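Local atomic coordinates of HTH-type transcriptional regulator KdgR (Escherichia coli, PDB entry 1YSP), a protein that represses transcription of the genes for transport and catabolism of 2-keto-3-deoxygluconate and of the Entner-Doudoroff aldolase gene eda. Residues A[60-72]-A[125-139]. Residues are numbered along the deposited sequence; the frame is centred on the assembly and turned at random.
Sequences STAIGKVLLAWRD and IAVPVFDRFGVVIAG
Trp70, which follows helix 62-69 in the chain, lays its indole against Pro128: the proline CG sits 3.8 Å from the centroid of the six-membered ring, 25° off the normal, a CH-pi contact over the face. Phe130, two residues along the same strand, turns its edge toward the face of the five-membered ring in a T-shaped pair, planes at 86° and centroids 5.7 Å apart. Val136, on the neighbouring strand, brings CG2 obliquely to within 3.9 Å of Trp70 CE3. With CG anti to its carbonyl carbon (chi1 -75°), the tryptophan swings back along the helix, and its rim meets Val66 CA in the ring plane.

One turn back, Val66 straddles the two strands. Its CG1 lies 3.4 Å from Ala126 O, while CG2 settles between the strands, 3.7 Å from Gly139 CA and also against Val127 O. A beta carbon on Gly139 would run into that methyl, so the glycine lets the helix come close. At the start of the helix, Ala62 CB meets Ala126 CB at 3.6 Å, the two methyls side by side, and Ile63 passes CG1 alongside Gly139 O. Leu67 reaches with CD2 to the backbone of Ala138, where Ile137 and Ala138 form a classic beta bulge opposite Val129.

The helix thus packs on one face of the antiparallel sheet of this IclR-type C-terminal domain, a member of the GAF clan; Val127 faces helix 151-172 on the other. Replacing Trp70 by an alanine would probably cost Pro128 its CH-pi face and Phe130 its T-shaped partner, and open a gap beside Val136. No hydrogen bond joins the two segments, so shape and apolar burial, with the aromatic contacts, hold the helix to the strands.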
loop_
_atom_site.group_PDB
_atom_site.type_symbol
_atom_site.label_atom_id
_atom_site.label_comp_id
_atom_site.label_asym_id
_atom_site.label_seq_id
_atom_site.Cartn_x
_atom_site.Cartn_y
_atom_site.Cartn_z
ATOM N N SER A 60 6.250 5.203 -5.650
ATOM C CA SER A 60 6.040 4.193 -6.720
ATOM C C SER A 60 5.429 2.864 -6.205
ATOM O O SER A 60 5.301 1.881 -7.005
ATOM C CB SER A 60 7.368 3.846 -7.388
ATOM O OG SER A 60 8.293 3.297 -6.443
ATOM N N THR A 61 5.115 2.813 -4.911
ATOM C CA THR A 61 4.513 1.623 -4.277
ATOM C C THR A 61 3.069 1.926 -3.882
ATOM O O THR A 61 2.769 3.060 -3.532
ATOM C CB THR A 61 5.308 1.150 -3.025
ATOM O OG1 THR A 61 5.346 2.188 -2.015
ATOM C CG2 THR A 61 6.704 0.747 -3.436
ATOM N N ALA A 62 2.167 0.936 -3.937
ATOM C CA ALA A 62 0.802 1.127 -3.516
ATOM C C ALA A 62 0.772 1.417 -1.982
ATOM O O ALA A 62 0.034 2.272 -1.525
ATOM C CB ALA A 62 -0.092 -0.113 -3.902
ATOM N N ILE A 63 1.596 0.721 -1.237
ATOM C CA ILE A 63 1.650 0.921 0.264
ATOM C C ILE A 63 2.185 2.327 0.599
ATOM O O ILE A 63 1.717 3.006 1.531
ATOM C CB ILE A 63 2.520 -0.200 0.924
ATOM C CG1 ILE A 63 1.748 -1.559 0.910
ATOM C CG2 ILE A 63 2.935 0.206 2.375
ATOM C CD1 ILE A 63 2.679 -2.784 1.172
ATOM N N GLY A 64 3.216 2.756 -0.130
ATOM C CA GLY A 64 3.741 4.119 0.040
ATOM C C GLY A 64 2.655 5.148 -0.156
ATOM O O GLY A 64 2.509 6.072 0.653
ATOM N N LYS A 65 1.879 5.029 -1.216
ATOM C CA LYS A 65 0.794 5.969 -1.435
ATOM C C LYS A 65 -0.208 6.008 -0.286
ATOM O O LYS A 65 -0.676 7.085 0.123
ATOM C CB LYS A 65 0.073 5.719 -2.722
ATOM C CG LYS A 65 1.052 5.990 -3.935
ATOM C CD LYS A 65 0.327 5.797 -5.251
ATOM C CE LYS A 65 1.399 5.591 -6.365
ATOM N NZ LYS A 65 0.772 5.213 -7.706
ATOM N N VAL A 66 -0.563 4.839 0.228
ATOM C CA VAL A 66 -1.561 4.879 1.300
ATOM C C VAL A 66 -0.986 5.360 2.631
ATOM O O VAL A 66 -1.743 5.894 3.440
ATOM C CB VAL A 66 -2.380 3.502 1.493
ATOM C CG1 VAL A 66 -3.044 2.993 0.140
ATOM C CG2 VAL A 66 -1.585 2.480 2.188
ATOM N N LEU A 67 0.316 5.206 2.853
ATOM C CA LEU A 67 0.994 5.708 4.087
ATOM C C LEU A 67 1.115 7.232 4.111
ATOM O O LEU A 67 1.271 7.843 5.178
ATOM C CB LEU A 67 2.373 5.122 4.245
ATOM C CG LEU A 67 2.486 3.670 4.689
ATOM C CD1 LEU A 67 3.872 3.130 4.321
ATOM C CD2 LEU A 67 2.194 3.547 6.206
ATOM N N LEU A 68 1.051 7.820 2.934
ATOM C CA LEU A 68 1.028 9.287 2.773
ATOM C C LEU A 68 -0.308 9.945 2.582
ATOM O O LEU A 68 -0.453 11.126 2.963
ATOM C CB LEU A 68 1.926 9.703 1.574
ATOM C CG LEU A 68 3.394 9.272 1.655
ATOM C CD1 LEU A 68 4.188 9.684 0.333
ATOM C CD2 LEU A 68 4.162 9.786 2.922
ATOM N N ALA A 69 -1.270 9.268 1.929
ATOM C CA ALA A 69 -2.510 9.907 1.457
ATOM C C ALA A 69 -3.413 10.524 2.533
ATOM O O ALA A 69 -4.079 11.511 2.268
ATOM C CB ALA A 69 -3.325 8.996 0.523
ATOM N N TRP A 70 -3.438 9.954 3.724
ATOM C CA TRP A 70 -4.289 10.517 4.792
ATOM C C TRP A 70 -3.524 11.495 5.736
ATOM O O TRP A 70 -4.098 12.003 6.728
ATOM C CB TRP A 70 -4.937 9.374 5.607
ATOM C CG TRP A 70 -6.071 8.680 4.870
ATOM C CD1 TRP A 70 -7.399 8.935 5.004
ATOM C CD2 TRP A 70 -5.959 7.653 3.859
ATOM N NE1 TRP A 70 -8.120 8.161 4.124
ATOM C CE2 TRP A 70 -7.262 7.341 3.438
ATOM C CE3 TRP A 70 -4.877 6.971 3.277
ATOM C CZ2 TRP A 70 -7.526 6.377 2.460
ATOM C CZ3 TRP A 70 -5.140 5.990 2.312
ATOM C CH2 TRP A 70 -6.460 5.724 1.909
ATOM N N ARG A 71 -2.252 11.742 5.437
ATOM C CA ARG A 71 -1.387 12.520 6.330
ATOM C C ARG A 71 -1.545 13.998 6.117
ATOM O O ARG A 71 -1.994 14.428 5.043
ATOM C CB ARG A 71 0.082 12.172 6.143
ATOM C CG ARG A 71 0.531 10.997 6.893
ATOM C CD ARG A 71 2.017 11.070 6.984
ATOM N NE ARG A 71 2.605 9.750 6.984
ATOM C CZ ARG A 71 2.873 9.034 8.071
ATOM N NH1 ARG A 71 3.405 7.828 7.931
ATOM N NH2 ARG A 71 2.617 9.504 9.291
ATOM N N ASP A 72 -1.192 14.772 7.162
ATOM C CA ASP A 72 -1.124 16.229 7.049
ATOM C C ASP A 72 -0.199 16.500 5.865
ATOM O O ASP A 72 0.905 15.949 5.801
ATOM C CB ASP A 72 -0.603 16.865 8.362
ATOM C CG ASP A 72 -0.285 18.380 8.234
ATOM O OD1 ASP A 72 -1.130 19.164 7.721
ATOM O OD2 ASP A 72 0.823 18.785 8.666
ATOM N N ILE A 125 -2.174 -3.329 -5.403
ATOM C CA ILE A 125 -3.275 -2.527 -4.922
ATOM C C ILE A 125 -3.158 -2.548 -3.374
ATOM O O ILE A 125 -2.832 -3.610 -2.829
ATOM C CB ILE A 125 -4.685 -3.081 -5.281
ATOM C CG1 ILE A 125 -4.847 -3.333 -6.812
ATOM C CG2 ILE A 125 -5.790 -2.188 -4.651
ATOM C CD1 ILE A 125 -6.021 -4.273 -7.115
ATOM N N ALA A 126 -3.383 -1.406 -2.706
ATOM C CA ALA A 126 -3.211 -1.409 -1.220
ATOM C C ALA A 126 -4.232 -0.561 -0.550
ATOM O O ALA A 126 -4.779 0.363 -1.178
ATOM C CB ALA A 126 -1.814 -0.928 -0.836
ATOM N N VAL A 127 -4.463 -0.848 0.755
ATOM C CA VAL A 127 -5.406 -0.131 1.555
ATOM C C VAL A 127 -4.768 0.235 2.887
ATOM O O VAL A 127 -3.847 -0.431 3.320
ATOM C CB VAL A 127 -6.754 -0.920 1.839
ATOM C CG1 VAL A 127 -7.576 -1.139 0.497
ATOM C CG2 VAL A 127 -6.483 -2.197 2.614
ATOM N N PRO A 128 -5.248 1.335 3.502
ATOM C CA PRO A 128 -4.682 1.768 4.795
ATOM C C PRO A 128 -5.080 0.878 5.997
ATOM O O PRO A 128 -6.241 0.444 6.072
ATOM C CB PRO A 128 -5.253 3.171 4.944
ATOM C CG PRO A 128 -6.616 3.105 4.219
ATOM C CD PRO A 128 -6.285 2.263 2.996
ATOM N N VAL A 129 -4.160 0.704 6.950
ATOM C CA VAL A 129 -4.465 0.034 8.210
ATOM C C VAL A 129 -4.263 1.138 9.243
ATOM O O VAL A 129 -3.231 1.774 9.264
ATOM C CB VAL A 129 -3.528 -1.164 8.461
ATOM C CG1 VAL A 129 -3.598 -1.675 9.931
ATOM C CG2 VAL A 129 -3.861 -2.300 7.494
ATOM N N PHE A 130 -5.266 1.349 10.086
ATOM C CA PHE A 130 -5.304 2.503 10.991
ATOM C C PHE A 130 -4.970 2.071 12.414
ATOM O O PHE A 130 -5.252 0.925 12.823
ATOM C CB PHE A 130 -6.671 3.151 10.959
ATOM C CG PHE A 130 -7.051 3.738 9.635
ATOM C CD1 PHE A 130 -6.595 5.004 9.252
ATOM C CD2 PHE A 130 -7.885 3.030 8.769
ATOM C CE1 PHE A 130 -6.975 5.547 8.023
ATOM C CE2 PHE A 130 -8.259 3.541 7.544
ATOM C CZ PHE A 130 -7.797 4.790 7.149
ATOM N N ASP A 131 -4.324 2.962 13.166
ATOM C CA ASP A 131 -4.201 2.733 14.617
ATOM C C ASP A 131 -5.439 3.271 15.362
ATOM O O ASP A 131 -6.393 3.781 14.743
ATOM C CB ASP A 131 -2.909 3.328 15.128
ATOM C CG ASP A 131 -2.975 4.828 15.303
ATOM O OD1 ASP A 131 -3.925 5.512 14.889
ATOM O OD2 ASP A 131 -2.035 5.332 15.916
ATOM N N ARG A 132 -5.421 3.201 16.694
ATOM C CA ARG A 132 -6.602 3.588 17.479
ATOM C C ARG A 132 -6.988 5.070 17.319
ATOM O O ARG A 132 -8.118 5.453 17.625
ATOM C CB ARG A 132 -6.466 3.173 18.960
ATOM C CG ARG A 132 -5.291 3.825 19.694
ATOM C CD ARG A 132 -4.753 2.909 20.792
ATOM N NE ARG A 132 -3.802 3.600 21.661
ATOM C CZ ARG A 132 -2.469 3.468 21.628
ATOM N NH1 ARG A 132 -1.856 2.654 20.763
ATOM N NH2 ARG A 132 -1.734 4.175 22.485
ATOM N N PHE A 133 -6.070 5.875 16.767
ATOM C CA PHE A 133 -6.321 7.304 16.551
ATOM C C PHE A 133 -6.672 7.703 15.128
ATOM O O PHE A 133 -6.872 8.895 14.848
ATOM C CB PHE A 133 -5.131 8.124 17.058
ATOM C CG PHE A 133 -4.870 7.944 18.531
ATOM C CD1 PHE A 133 -5.749 8.466 19.464
ATOM C CD2 PHE A 133 -3.774 7.233 18.979
ATOM C CE1 PHE A 133 -5.533 8.289 20.816
ATOM C CE2 PHE A 133 -3.552 7.064 20.356
ATOM C CZ PHE A 133 -4.436 7.594 21.257
ATOM N N GLY A 134 -6.771 6.732 14.219
ATOM C CA GLY A 134 -7.131 7.075 12.834
ATOM C C GLY A 134 -5.962 7.489 11.959
ATOM O O GLY A 134 -6.161 7.982 10.846
ATOM N N VAL A 135 -4.750 7.264 12.445
ATOM C CA VAL A 135 -3.553 7.429 11.645
ATOM C C VAL A 135 -3.232 6.123 10.930
ATOM O O VAL A 135 -3.200 5.049 11.541
ATOM C CB VAL A 135 -2.307 7.808 12.518
ATOM C CG1 VAL A 135 -1.052 8.026 11.665
ATOM C CG2 VAL A 135 -2.602 9.072 13.330
ATOM N N VAL A 136 -2.883 6.247 9.650
ATOM C CA VAL A 136 -2.434 5.082 8.892
ATOM C C VAL A 136 -1.064 4.588 9.381
ATOM O O VAL A 136 -0.044 5.254 9.173
ATOM C CB VAL A 136 -2.411 5.361 7.349
ATOM C CG1 VAL A 136 -1.969 4.115 6.622
ATOM C CG2 VAL A 136 -3.774 5.849 6.834
ATOM N N ILE A 137 -1.007 3.396 9.979
ATOM C CA ILE A 137 0.252 2.848 10.531
ATOM C C ILE A 137 0.910 1.801 9.617
ATOM O O ILE A 137 2.089 1.461 9.747
ATOM C CB ILE A 137 0.012 2.307 11.976
ATOM C CG1 ILE A 137 -1.158 1.313 11.970
ATOM C CG2 ILE A 137 -0.343 3.484 12.846
ATOM C CD1 ILE A 137 -1.232 0.292 13.124
ATOM N N ALA A 138 0.137 1.273 8.661
ATOM C CA ALA A 138 0.683 0.321 7.705
ATOM C C ALA A 138 -0.186 0.372 6.461
ATOM O O ALA A 138 -1.285 0.869 6.500
ATOM C CB ALA A 138 0.706 -1.127 8.295
ATOM N N GLY A 139 0.317 -0.199 5.374
ATOM C CA GLY A 139 -0.517 -0.461 4.223
ATOM C C GLY A 139 -0.542 -1.959 4.040
ATOM O O GLY A 139 0.457 -2.638 4.236
#